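Local coordinates for transglutaminase-like domain-containing protein (Streptococcus suis, PDB 4XZ7) that is a homodimeric transglutaminase with antiphagocytic activity, a virulence factor that probably cross-links proteins through a papain-like domain, at residues B[138-148]-B[160-168]. Sequence-based numbering, arbitrary orientation.
Sequences LNAAGLGTAEN and SHGLTVDNK
A short antiparallel ladder joins strand 143-144 to the end of strand 157-167 in the mixed sheet of the N-terminal part of the chain, just after a Schellman motif with Gly142 as its C-prime residue closes helix 132-140. Gly144 and Asp166 form a hydrogen-bonded pair: Gly144 N gives to Asp166 O at 2.8 Å, and Asp166 N returns a longer bond to Gly144 O. Leu143 and Asn167 form the non-hydrogen-bonded pair. Just past it, Lys168 N bonds Gly142 O at 2.9 Å. The Lys168 chain runs extended beyond CG to the helix end. Its NZ meets Asn139 OD1 at 2.9 Å, the donor tilted 26° from the carbonyl plane. A water links the same NZ to Asn139 O.

At the break in the long strand, Thr145 OG1 donates to Thr164 O at 2.6 Å from above the carbonyl plane. One water donates to this hydroxyl, and another joins Thr164 O to Ala146 N. Beyond the break, Gly162 N bonds Ala146 O. Leu138 CD2 packs on Val165 CG1 at 3.9 Å, the two side chains crossing at about a right angle.

Strand 106-107 flanks strand 157-167. The Asp166 carboxylate takes N-H bonds from Asn185 and Val186 of the second subunit, and Asn167 ND2 bonds Asn183 and Asp252 of that subunit, so this strand end lies at the dimer interface. The Lys168 ammonium lies by the side-chain and main-chain oxygens of Asn139, the second reached through water, which would probably favour its positive charge.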
ATOM      1  N   LEU B 138     -12.621   9.453 -20.498  1.00 14.97           N
ATOM      2  CA  LEU B 138     -11.773   8.547 -19.722  1.00 19.39           C
ATOM      3  C   LEU B 138     -12.080   8.745 -18.243  1.00 17.36           C
ATOM      4  O   LEU B 138     -12.331   7.770 -17.513  1.00 14.51           O
ATOM      5  CB  LEU B 138     -10.289   8.782 -20.004  1.00 14.50           C
ATOM      6  CG  LEU B 138      -9.747   8.224 -21.317  1.00 16.06           C
ATOM      7  CD1 LEU B 138      -8.338   8.750 -21.553  1.00 18.58           C
ATOM      8  CD2 LEU B 138      -9.757   6.679 -21.351  1.00 14.83           C
ATOM      9  N   ASN B 139     -12.092  10.010 -17.823  1.00 14.19           N
ATOM     10  CA  ASN B 139     -12.441  10.363 -16.443  1.00 14.02           C
ATOM     11  C   ASN B 139     -13.816   9.824 -16.053  1.00 17.12           C
ATOM     12  O   ASN B 139     -14.040   9.418 -14.908  1.00 14.40           O
ATOM     13  CB  ASN B 139     -12.413  11.883 -16.240  1.00 13.86           C
ATOM     14  CG  ASN B 139     -12.578  12.275 -14.778  1.00 13.68           C
ATOM     15  OD1 ASN B 139     -11.711  12.009 -13.953  1.00 13.35           O
ATOM     16  ND2 ASN B 139     -13.686  12.906 -14.459  1.00 13.97           N
ATOM     17  N   ALA B 140     -14.734   9.840 -17.017  1.00 17.13           N
ATOM     18  CA  ALA B 140     -16.081   9.338 -16.813  1.00 16.18           C
ATOM     19  C   ALA B 140     -16.092   7.822 -16.677  1.00 15.71           C
ATOM     20  O   ALA B 140     -17.094   7.254 -16.265  1.00 23.63           O
ATOM     21  CB  ALA B 140     -17.003   9.767 -17.973  1.00 16.05           C
ATOM     22  N   ALA B 141     -15.007   7.159 -17.070  1.00 17.90           N
ATOM     23  CA  ALA B 141     -14.885   5.721 -16.788  1.00 21.21           C
ATOM     24  C   ALA B 141     -13.923   5.457 -15.634  1.00 23.09           C
ATOM     25  O   ALA B 141     -13.567   4.312 -15.360  1.00 15.29           O
ATOM     26  CB  ALA B 141     -14.430   4.956 -18.035  1.00 19.23           C
ATOM     27  N   GLY B 142     -13.485   6.524 -14.970  1.00 19.88           N
ATOM     28  CA  GLY B 142     -12.552   6.395 -13.858  1.00 22.86           C
ATOM     29  C   GLY B 142     -11.101   6.167 -14.246  1.00 21.72           C
ATOM     30  O   GLY B 142     -10.276   5.780 -13.410  1.00 13.70           O
ATOM     31  N   LEU B 143     -10.785   6.430 -15.512  1.00 15.68           N
ATOM     32  CA  LEU B 143      -9.449   6.181 -16.043  1.00 13.79           C
ATOM     33  C   LEU B 143      -8.687   7.478 -16.269  1.00 17.05           C
ATOM     34  O   LEU B 143      -9.290   8.551 -16.381  1.00 15.46           O
ATOM     35  CB  LEU B 143      -9.528   5.415 -17.360  1.00 14.19           C
ATOM     36  CG  LEU B 143     -10.277   4.082 -17.371  1.00 21.24           C
ATOM     37  CD1 LEU B 143     -10.540   3.590 -18.811  1.00 15.20           C
ATOM     38  CD2 LEU B 143      -9.497   3.021 -16.561  1.00 21.07           C
ATOM     39  N   GLY B 144      -7.363   7.366 -16.350  1.00 16.15           N
ATOM     40  CA  GLY B 144      -6.495   8.465 -16.745  1.00 16.45           C
ATOM     41  C   GLY B 144      -5.415   7.959 -17.679  1.00 17.02           C
ATOM     42  O   GLY B 144      -5.277   6.752 -17.902  1.00 17.06           O
ATOM     43  N   THR B 145      -4.632   8.882 -18.231  1.00 14.41           N
ATOM     44  CA  THR B 145      -3.610   8.541 -19.223  1.00 13.12           C
ATOM     45  C   THR B 145      -2.725   9.763 -19.313  1.00 20.25           C
ATOM     46  O   THR B 145      -3.188  10.879 -19.071  1.00 17.93           O
ATOM     47  CB  THR B 145      -4.212   8.182 -20.606  1.00 13.49           C
ATOM     48  OG1 THR B 145      -3.291   7.382 -21.352  1.00 21.09           O
ATOM     49  CG2 THR B 145      -4.503   9.436 -21.400  1.00 24.72           C
ATOM     50  N   ALA B 146      -1.443   9.563 -19.599  1.00 19.25           N
ATOM     51  CA  ALA B 146      -0.499  10.667 -19.504  1.00 20.03           C
ATOM     52  C   ALA B 146      -0.947  11.840 -20.377  1.00 19.09           C
ATOM     53  O   ALA B 146      -1.576  11.664 -21.430  1.00 13.23           O
ATOM     54  CB  ALA B 146       0.894  10.215 -19.891  1.00 17.46           C
ATOM     55  N   GLU B 147      -0.588  13.029 -19.930  1.00 16.44           N
ATOM     56  CA  GLU B 147      -1.030  14.267 -20.550  1.00 21.21           C
ATOM     57  C   GLU B 147      -0.300  14.546 -21.847  1.00 20.82           C
ATOM     58  O   GLU B 147       0.740  13.935 -22.129  1.00 13.43           O
ATOM     59  CB  GLU B 147      -0.823  15.418 -19.570  1.00 21.04           C
ATOM     60  CG  GLU B 147      -1.422  15.111 -18.191  1.00 39.29           C
ATOM     61  CD  GLU B 147      -2.940  14.888 -18.222  1.00 47.95           C
ATOM     62  OE1 GLU B 147      -3.401  13.872 -17.642  1.00 46.39           O
ATOM     63  OE2 GLU B 147      -3.665  15.734 -18.813  1.00 44.09           O
ATOM     64  N   ASN B 148      -0.851  15.475 -22.625  1.00 15.79           N
ATOM     65  CA  ASN B 148      -0.228  15.912 -23.866  1.00 18.57           C
ATOM     66  C   ASN B 148       1.017  16.718 -23.578  1.00 20.91           C
ATOM     67  O   ASN B 148       1.018  17.536 -22.674  1.00 15.69           O
ATOM     68  CB  ASN B 148      -1.198  16.774 -24.679  1.00 19.54           C
ATOM     69  CG  ASN B 148      -2.457  16.031 -25.062  1.00 22.73           C
ATOM     70  OD1 ASN B 148      -2.426  14.812 -25.320  1.00 17.87           O
ATOM     71  ND2 ASN B 148      -3.578  16.757 -25.114  1.00 14.23           N
ATOM     72  N   SER B 160       3.888  13.997 -27.650  1.00 19.16           N
ATOM     73  CA  SER B 160       3.790  12.871 -26.715  1.00 23.04           C
ATOM     74  C   SER B 160       2.442  12.857 -26.034  1.00 23.23           C
ATOM     75  O   SER B 160       1.904  13.914 -25.724  1.00 18.17           O
ATOM     76  CB  SER B 160       4.876  12.971 -25.627  1.00 14.79           C
ATOM     77  OG  SER B 160       6.185  12.881 -26.161  1.00 19.51           O
ATOM     78  N   HIS B 161       1.908  11.673 -25.760  1.00 16.22           N
ATOM     79  CA  HIS B 161       0.775  11.600 -24.831  1.00 14.51           C
ATOM     80  C   HIS B 161       0.617  10.164 -24.346  1.00 14.09           C
ATOM     81  O   HIS B 161       1.278   9.261 -24.846  1.00 16.28           O
ATOM     82  CB  HIS B 161      -0.530  12.125 -25.468  1.00 14.21           C
ATOM     83  CG  HIS B 161      -1.017  11.317 -26.643  1.00 14.59           C
ATOM     84  ND1 HIS B 161      -1.420  10.004 -26.528  1.00 14.67           N
ATOM     85  CD2 HIS B 161      -1.203  11.652 -27.945  1.00 16.72           C
ATOM     86  CE1 HIS B 161      -1.810   9.553 -27.712  1.00 23.68           C
ATOM     87  NE2 HIS B 161      -1.677  10.528 -28.593  1.00 16.74           N
ATOM     88  N   GLY B 162      -0.252   9.969 -23.361  1.00 19.56           N
ATOM     89  CA  GLY B 162      -0.468   8.661 -22.786  1.00 17.53           C
ATOM     90  C   GLY B 162      -0.818   7.624 -23.825  1.00 19.66           C
ATOM     91  O   GLY B 162      -1.549   7.911 -24.773  1.00 15.49           O
ATOM     92  N   LEU B 163      -0.261   6.430 -23.657  1.00 15.97           N
ATOM     93  CA  LEU B 163      -0.618   5.292 -24.483  1.00 22.18           C
ATOM     94  C   LEU B 163      -1.493   4.333 -23.680  1.00 22.01           C
ATOM     95  O   LEU B 163      -2.537   3.917 -24.155  1.00 26.51           O
ATOM     96  CB  LEU B 163       0.627   4.561 -25.003  1.00 23.47           C
ATOM     97  CG  LEU B 163       0.354   3.320 -25.862  1.00 27.68           C
ATOM     98  CD1 LEU B 163      -0.616   3.637 -27.002  1.00 24.60           C
ATOM     99  CD2 LEU B 163       1.645   2.768 -26.423  1.00 23.83           C
ATOM    100  N   THR B 164      -1.070   3.989 -22.464  1.00 21.30           N
ATOM    101  CA  THR B 164      -1.873   3.103 -21.622  1.00 24.79           C
ATOM    102  C   THR B 164      -2.862   3.896 -20.773  1.00 22.18           C
ATOM    103  O   THR B 164      -2.595   5.035 -20.371  1.00 15.63           O
ATOM    104  CB  THR B 164      -1.011   2.256 -20.670  1.00 23.12           C
ATOM    105  OG1 THR B 164      -0.234   3.139 -19.869  1.00 17.27           O
ATOM    106  CG2 THR B 164      -0.071   1.314 -21.453  1.00 27.65           C
ATOM    107  N   VAL B 165      -4.005   3.278 -20.508  1.00 17.30           N
ATOM    108  CA  VAL B 165      -4.979   3.833 -19.591  1.00 20.14           C
ATOM    109  C   VAL B 165      -4.966   2.993 -18.317  1.00 18.03           C
ATOM    110  O   VAL B 165      -4.628   1.804 -18.345  1.00 14.54           O
ATOM    111  CB  VAL B 165      -6.400   3.877 -20.220  1.00 20.97           C
ATOM    112  CG1 VAL B 165      -6.373   4.694 -21.495  1.00 14.64           C
ATOM    113  CG2 VAL B 165      -6.907   2.491 -20.513  1.00 17.10           C
ATOM    114  N   ASP B 166      -5.291   3.625 -17.199  1.00 21.00           N
ATOM    115  CA  ASP B 166      -5.302   2.942 -15.918  1.00 15.44           C
ATOM    116  C   ASP B 166      -6.259   3.695 -15.017  1.00 20.58           C
ATOM    117  O   ASP B 166      -6.746   4.779 -15.374  1.00 15.10           O
ATOM    118  CB  ASP B 166      -3.898   2.905 -15.298  1.00 19.30           C
ATOM    119  CG  ASP B 166      -3.710   1.759 -14.306  1.00 24.71           C
ATOM    120  OD1 ASP B 166      -4.707   1.122 -13.900  1.00 20.67           O
ATOM    121  OD2 ASP B 166      -2.547   1.505 -13.927  1.00 25.10           O
ATOM    122  N   ASN B 167      -6.551   3.093 -13.872  1.00 14.72           N
ATOM    123  CA  ASN B 167      -7.156   3.778 -12.734  1.00 13.46           C
ATOM    124  C   ASN B 167      -6.621   5.193 -12.638  1.00 15.98           C
ATOM    125  O   ASN B 167      -5.407   5.387 -12.649  1.00 13.23           O
ATOM    126  CB  ASN B 167      -6.827   2.949 -11.470  1.00 15.94           C
ATOM    127  CG  ASN B 167      -7.583   3.388 -10.262  1.00 17.83           C
ATOM    128  OD1 ASN B 167      -7.696   4.576  -9.993  1.00 14.83           O
ATOM    129  ND2 ASN B 167      -8.083   2.417  -9.487  1.00 13.92           N
ATOM    130  N   LYS B 168      -7.490   6.202 -12.578  1.00 12.96           N
ATOM    131  CA  LYS B 168      -6.979   7.562 -12.612  1.00 12.66           C
ATOM    132  C   LYS B 168      -6.220   7.916 -11.316  1.00 15.77           C
ATOM    133  O   LYS B 168      -5.461   8.883 -11.277  1.00 14.70           O
ATOM    134  CB  LYS B 168      -8.120   8.559 -12.867  1.00 19.44           C
ATOM    135  CG  LYS B 168      -9.016   8.857 -11.665  1.00 13.74           C
ATOM    136  CD  LYS B 168     -10.160   9.822 -12.049  1.00 15.66           C
ATOM    137  CE  LYS B 168     -10.915  10.297 -10.817  1.00 14.65           C
ATOM    138  NZ  LYS B 168     -11.987  11.272 -11.119  1.00 15.12           N
TER
HETATM  139  O   HOH W   1     -13.905   9.816 -12.258  1.00 16.79           O
HETATM  140  O   HOH W   2      -4.038   6.870 -23.990  1.00 30.76           O
HETATM  141  O   HOH W   3      -0.445   6.792 -19.922  1.00 25.05           O